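PDB 4YWE: putative aldehyde dehydrogenase, which probably oxidises an aldehyde or oxo group with NAD or NADP as electron acceptor, as members of the aldehyde dehydrogenase family do. Local coordinates for residues Ala107-Tyr121 / Tyr159-Ala173. Sequence-based numbering, arbitrary orientation.
Sequences ARADAAALARYFEFY and YPMQIFGRSVGAALA
Tyr-117 lies against the backbone of Gly-165 and Arg-166, a worked example of how glycines let two nearly parallel helices approach closely: the segments 107-121 and 159-173 run 8° apart, their axes 8.1 Å from each other. Followed outward, Tyr-117 begins with CB 3.5 Å from Gly-165 O. Its CG and CD2 pass over the peptide joining Gly-165 to Arg-166, and CE2 comes within 3.2 Å of Gln-162 O. On the other side of the ring's long axis, CE1 meets Arg-166 CB, which sits over one face in a CH-pi contact, and Tyr-117 OH at the tip lies 3.8 Å from the same Arg-166 CB. With no side chain on Gly-165, Leu-114 CD1 rests directly on its CA while the Tyr-117 ring lies along its carbonyl.

One turn later the scheme recurs: Tyr-121 packs beside Gly-169, with Ala-170 CB over a ring face, 3.9 Å from its centroid, while its hydroxyl reaches Gly-469 O. Toward the helix starts, Met-161 bends at chi3 (-61°), bringing CE to 3.8 Å from Ala-111 CB, and its sulfur rests against Leu-114 CD2. Here too lies the direct polar link: Gln-162 NE2 donates to Asp-110 OD1 over 2.8 Å, nearly straight at 170°, approaching from above the carboxylate plane. Asp-110 OD2 forms a salt bridge with Lys-102.

Arg-166 has its main polar partner in Thr-233, at the end of strand 229-233, and its side chain passes about 4 Å from that of Glu-256, the predicted active-site residue. Helix 160-174 connects the parallel strands 139-155 and 177-182, a beta-alpha-beta crossover; helix 188-200 packs against Leu-114, Met-161 and Phe-164, while helices 71-87 and 89-100 flank the pair.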
# COMPACT_ATOMS: atom_id res chain seq x y z
N ALA A 107 -10.58 11.35 32.87
CA ALA A 107 -11.01 12.50 32.09
C ALA A 107 -9.82 13.22 31.47
O ALA A 107 -9.92 13.78 30.38
CB ALA A 107 -11.80 13.46 32.96
N ARG A 108 -8.69 13.20 32.17
CA ARG A 108 -7.46 13.80 31.66
C ARG A 108 -6.88 12.96 30.53
O ARG A 108 -6.37 13.49 29.55
CB ARG A 108 -6.44 13.97 32.79
CG ARG A 108 -5.10 14.53 32.33
CD ARG A 108 -4.16 14.78 33.50
NE ARG A 108 -4.60 15.89 34.35
CZ ARG A 108 -5.21 15.74 35.51
NH1 ARG A 108 -5.46 14.53 35.99
NH2 ARG A 108 -5.58 16.81 36.21
N ALA A 109 -6.97 11.64 30.69
CA ALA A 109 -6.46 10.71 29.68
C ALA A 109 -7.26 10.84 28.38
O ALA A 109 -6.70 10.72 27.29
CB ALA A 109 -6.51 9.29 30.20
N ASP A 110 -8.56 11.08 28.52
CA ASP A 110 -9.44 11.25 27.36
C ASP A 110 -9.03 12.48 26.55
O ASP A 110 -9.00 12.43 25.32
CB ASP A 110 -10.89 11.38 27.81
CG ASP A 110 -11.52 10.05 28.16
OD1 ASP A 110 -10.79 9.04 28.18
OD2 ASP A 110 -12.74 10.01 28.41
N ALA A 111 -8.72 13.57 27.24
CA ALA A 111 -8.31 14.80 26.58
C ALA A 111 -6.97 14.62 25.88
O ALA A 111 -6.75 15.16 24.80
CB ALA A 111 -8.23 15.94 27.59
N ALA A 112 -6.07 13.87 26.51
CA ALA A 112 -4.77 13.58 25.93
C ALA A 112 -4.93 12.72 24.68
O ALA A 112 -4.21 12.90 23.70
CB ALA A 112 -3.87 12.89 26.94
N ALA A 113 -5.88 11.79 24.74
CA ALA A 113 -6.19 10.95 23.59
C ALA A 113 -6.78 11.78 22.46
O ALA A 113 -6.48 11.56 21.29
CB ALA A 113 -7.15 9.84 24.00
N LEU A 114 -7.63 12.73 22.83
CA LEU A 114 -8.24 13.65 21.87
C LEU A 114 -7.16 14.42 21.10
O LEU A 114 -7.25 14.58 19.88
CB LEU A 114 -9.17 14.63 22.58
CG LEU A 114 -9.78 15.73 21.71
CD1 LEU A 114 -10.60 15.13 20.58
CD2 LEU A 114 -10.62 16.67 22.55
N ALA A 115 -6.15 14.89 21.82
CA ALA A 115 -5.04 15.61 21.21
C ALA A 115 -4.21 14.68 20.33
O ALA A 115 -3.67 15.10 19.31
CB ALA A 115 -4.17 16.24 22.28
N ARG A 116 -4.12 13.41 20.73
CA ARG A 116 -3.34 12.43 19.99
C ARG A 116 -4.03 12.09 18.67
O ARG A 116 -3.37 11.92 17.64
CB ARG A 116 -3.12 11.17 20.83
CG ARG A 116 -2.38 10.05 20.11
CD ARG A 116 -1.08 10.53 19.48
NE ARG A 116 -0.43 9.47 18.72
CZ ARG A 116 0.44 9.68 17.73
NH1 ARG A 116 0.76 10.92 17.37
NH2 ARG A 116 0.98 8.65 17.10
N TYR A 117 -5.36 12.00 18.70
CA TYR A 117 -6.13 11.78 17.48
C TYR A 117 -5.86 12.86 16.44
O TYR A 117 -5.58 12.57 15.28
CB TYR A 117 -7.63 11.73 17.79
CG TYR A 117 -8.12 10.37 18.24
CD1 TYR A 117 -7.97 9.25 17.43
CD2 TYR A 117 -8.76 10.21 19.46
CE1 TYR A 117 -8.42 8.01 17.83
CE2 TYR A 117 -9.21 8.97 19.88
CZ TYR A 117 -9.04 7.88 19.06
OH TYR A 117 -9.49 6.64 19.46
N PHE A 118 -5.94 14.12 16.87
CA PHE A 118 -5.73 15.25 15.98
C PHE A 118 -4.29 15.32 15.50
O PHE A 118 -4.03 15.65 14.34
CB PHE A 118 -6.14 16.55 16.67
CG PHE A 118 -7.62 16.69 16.87
CD1 PHE A 118 -8.51 16.21 15.93
CD2 PHE A 118 -8.12 17.30 18.01
CE1 PHE A 118 -9.87 16.33 16.11
CE2 PHE A 118 -9.49 17.43 18.20
CZ PHE A 118 -10.36 16.94 17.25
N GLU A 119 -3.35 14.99 16.38
CA GLU A 119 -1.93 14.97 16.02
C GLU A 119 -1.64 13.91 14.97
O GLU A 119 -0.94 14.17 13.99
CB GLU A 119 -1.07 14.71 17.26
CG GLU A 119 0.42 14.66 16.97
CD GLU A 119 1.23 14.25 18.18
OE1 GLU A 119 0.84 13.28 18.87
OE2 GLU A 119 2.27 14.89 18.45
N PHE A 120 -2.19 12.71 15.18
CA PHE A 120 -1.96 11.59 14.28
C PHE A 120 -2.53 11.87 12.89
O PHE A 120 -1.84 11.71 11.88
CB PHE A 120 -2.59 10.31 14.85
CG PHE A 120 -2.42 9.10 13.98
CD1 PHE A 120 -1.23 8.38 13.99
CD2 PHE A 120 -3.44 8.67 13.16
CE1 PHE A 120 -1.07 7.26 13.20
CE2 PHE A 120 -3.29 7.55 12.36
CZ PHE A 120 -2.11 6.85 12.38
N TYR A 121 -3.78 12.31 12.84
CA TYR A 121 -4.46 12.53 11.57
C TYR A 121 -3.93 13.76 10.84
O TYR A 121 -4.05 13.87 9.62
CB TYR A 121 -5.97 12.65 11.79
CG TYR A 121 -6.63 11.30 12.00
CD1 TYR A 121 -6.35 10.24 11.16
CD2 TYR A 121 -7.50 11.08 13.06
CE1 TYR A 121 -6.94 9.00 11.34
CE2 TYR A 121 -8.09 9.85 13.26
CZ TYR A 121 -7.81 8.81 12.39
OH TYR A 121 -8.39 7.58 12.58
N TYR A 159 -17.64 8.35 26.03
CA TYR A 159 -16.36 8.98 25.69
C TYR A 159 -16.57 10.09 24.67
O TYR A 159 -16.21 9.94 23.51
CB TYR A 159 -15.37 7.95 25.14
CG TYR A 159 -14.95 6.88 26.12
CD1 TYR A 159 -13.89 7.07 26.99
CD2 TYR A 159 -15.62 5.66 26.17
CE1 TYR A 159 -13.50 6.09 27.88
CE2 TYR A 159 -15.25 4.67 27.06
CZ TYR A 159 -14.19 4.89 27.91
OH TYR A 159 -13.82 3.90 28.80
N PRO A 160 -17.15 11.22 25.11
CA PRO A 160 -17.44 12.35 24.21
C PRO A 160 -16.22 12.83 23.42
O PRO A 160 -16.29 12.89 22.19
CB PRO A 160 -17.93 13.44 25.16
CG PRO A 160 -18.52 12.69 26.30
CD PRO A 160 -17.63 11.49 26.48
N MET A 161 -15.13 13.15 24.11
CA MET A 161 -13.94 13.67 23.44
C MET A 161 -13.22 12.62 22.59
O MET A 161 -12.83 12.90 21.46
CB MET A 161 -12.96 14.24 24.47
CG MET A 161 -13.33 15.62 24.99
SD MET A 161 -12.03 16.32 26.03
CE MET A 161 -11.97 15.11 27.35
N GLN A 162 -13.04 11.43 23.14
CA GLN A 162 -12.27 10.39 22.46
C GLN A 162 -12.93 9.97 21.15
O GLN A 162 -12.27 9.83 20.12
CB GLN A 162 -12.09 9.17 23.36
CG GLN A 162 -11.08 9.36 24.47
CD GLN A 162 -10.16 8.17 24.62
OE1 GLN A 162 -9.68 7.62 23.62
NE2 GLN A 162 -9.91 7.75 25.85
N ILE A 163 -14.24 9.77 21.19
CA ILE A 163 -14.99 9.31 20.02
C ILE A 163 -15.15 10.46 19.02
O ILE A 163 -15.13 10.24 17.81
CB ILE A 163 -16.33 8.71 20.45
CG1 ILE A 163 -16.08 7.50 21.34
CG2 ILE A 163 -17.16 8.31 19.24
CD1 ILE A 163 -17.29 7.00 22.08
N PHE A 164 -15.29 11.68 19.53
CA PHE A 164 -15.28 12.86 18.68
C PHE A 164 -13.96 12.93 17.93
O PHE A 164 -13.93 13.20 16.73
CB PHE A 164 -15.50 14.13 19.51
CG PHE A 164 -15.54 15.40 18.70
CD1 PHE A 164 -14.38 16.11 18.43
CD2 PHE A 164 -16.74 15.89 18.22
CE1 PHE A 164 -14.43 17.28 17.69
CE2 PHE A 164 -16.79 17.05 17.48
CZ PHE A 164 -15.63 17.75 17.21
N GLY A 165 -12.87 12.68 18.64
CA GLY A 165 -11.54 12.75 18.07
C GLY A 165 -11.27 11.74 16.97
O GLY A 165 -10.65 12.07 15.96
N ARG A 166 -11.74 10.51 17.15
CA ARG A 166 -11.50 9.47 16.16
C ARG A 166 -12.41 9.66 14.95
O ARG A 166 -12.01 9.37 13.82
CB ARG A 166 -11.70 8.08 16.77
CG ARG A 166 -13.15 7.67 17.00
CD ARG A 166 -13.25 6.25 17.53
NE ARG A 166 -14.65 5.82 17.67
CZ ARG A 166 -15.05 4.80 18.41
NH1 ARG A 166 -14.17 4.08 19.09
NH2 ARG A 166 -16.34 4.49 18.46
N SER A 167 -13.62 10.15 15.18
CA SER A 167 -14.61 10.27 14.12
C SER A 167 -14.44 11.56 13.32
O SER A 167 -14.24 11.52 12.11
CB SER A 167 -16.03 10.20 14.69
OG SER A 167 -17.00 10.11 13.67
N VAL A 168 -14.51 12.69 14.01
CA VAL A 168 -14.41 13.99 13.37
C VAL A 168 -12.97 14.24 12.90
O VAL A 168 -12.75 14.84 11.85
CB VAL A 168 -14.89 15.11 14.31
CG1 VAL A 168 -14.78 16.47 13.64
CG2 VAL A 168 -16.32 14.84 14.75
N GLY A 169 -12.00 13.78 13.69
CA GLY A 169 -10.60 13.94 13.34
C GLY A 169 -10.22 13.28 12.04
O GLY A 169 -9.47 13.84 11.24
N ALA A 170 -10.75 12.08 11.81
CA ALA A 170 -10.49 11.35 10.57
C ALA A 170 -11.28 11.95 9.41
O ALA A 170 -10.77 12.05 8.29
CB ALA A 170 -10.84 9.88 10.74
N ALA A 171 -12.51 12.35 9.68
CA ALA A 171 -13.38 12.94 8.66
C ALA A 171 -12.80 14.25 8.15
O ALA A 171 -12.78 14.50 6.94
CB ALA A 171 -14.78 13.16 9.22
N LEU A 172 -12.32 15.08 9.06
CA LEU A 172 -11.70 16.35 8.70
C LEU A 172 -10.42 16.14 7.90
O LEU A 172 -10.18 16.82 6.90
CB LEU A 172 -11.41 17.19 9.95
CG LEU A 172 -12.61 17.88 10.59
CD1 LEU A 172 -12.20 18.55 11.90
CD2 LEU A 172 -13.21 18.89 9.62
N ALA A 173 -9.60 15.19 8.35
CA ALA A 173 -8.34 14.90 7.69
C ALA A 173 -8.59 14.41 6.26
O ALA A 173 -7.80 14.67 5.36
CB ALA A 173 -7.54 13.86 8.48
O HOH W 1 -13.95 11.21 26.56
O HOH W 2 -10.08 6.09 21.76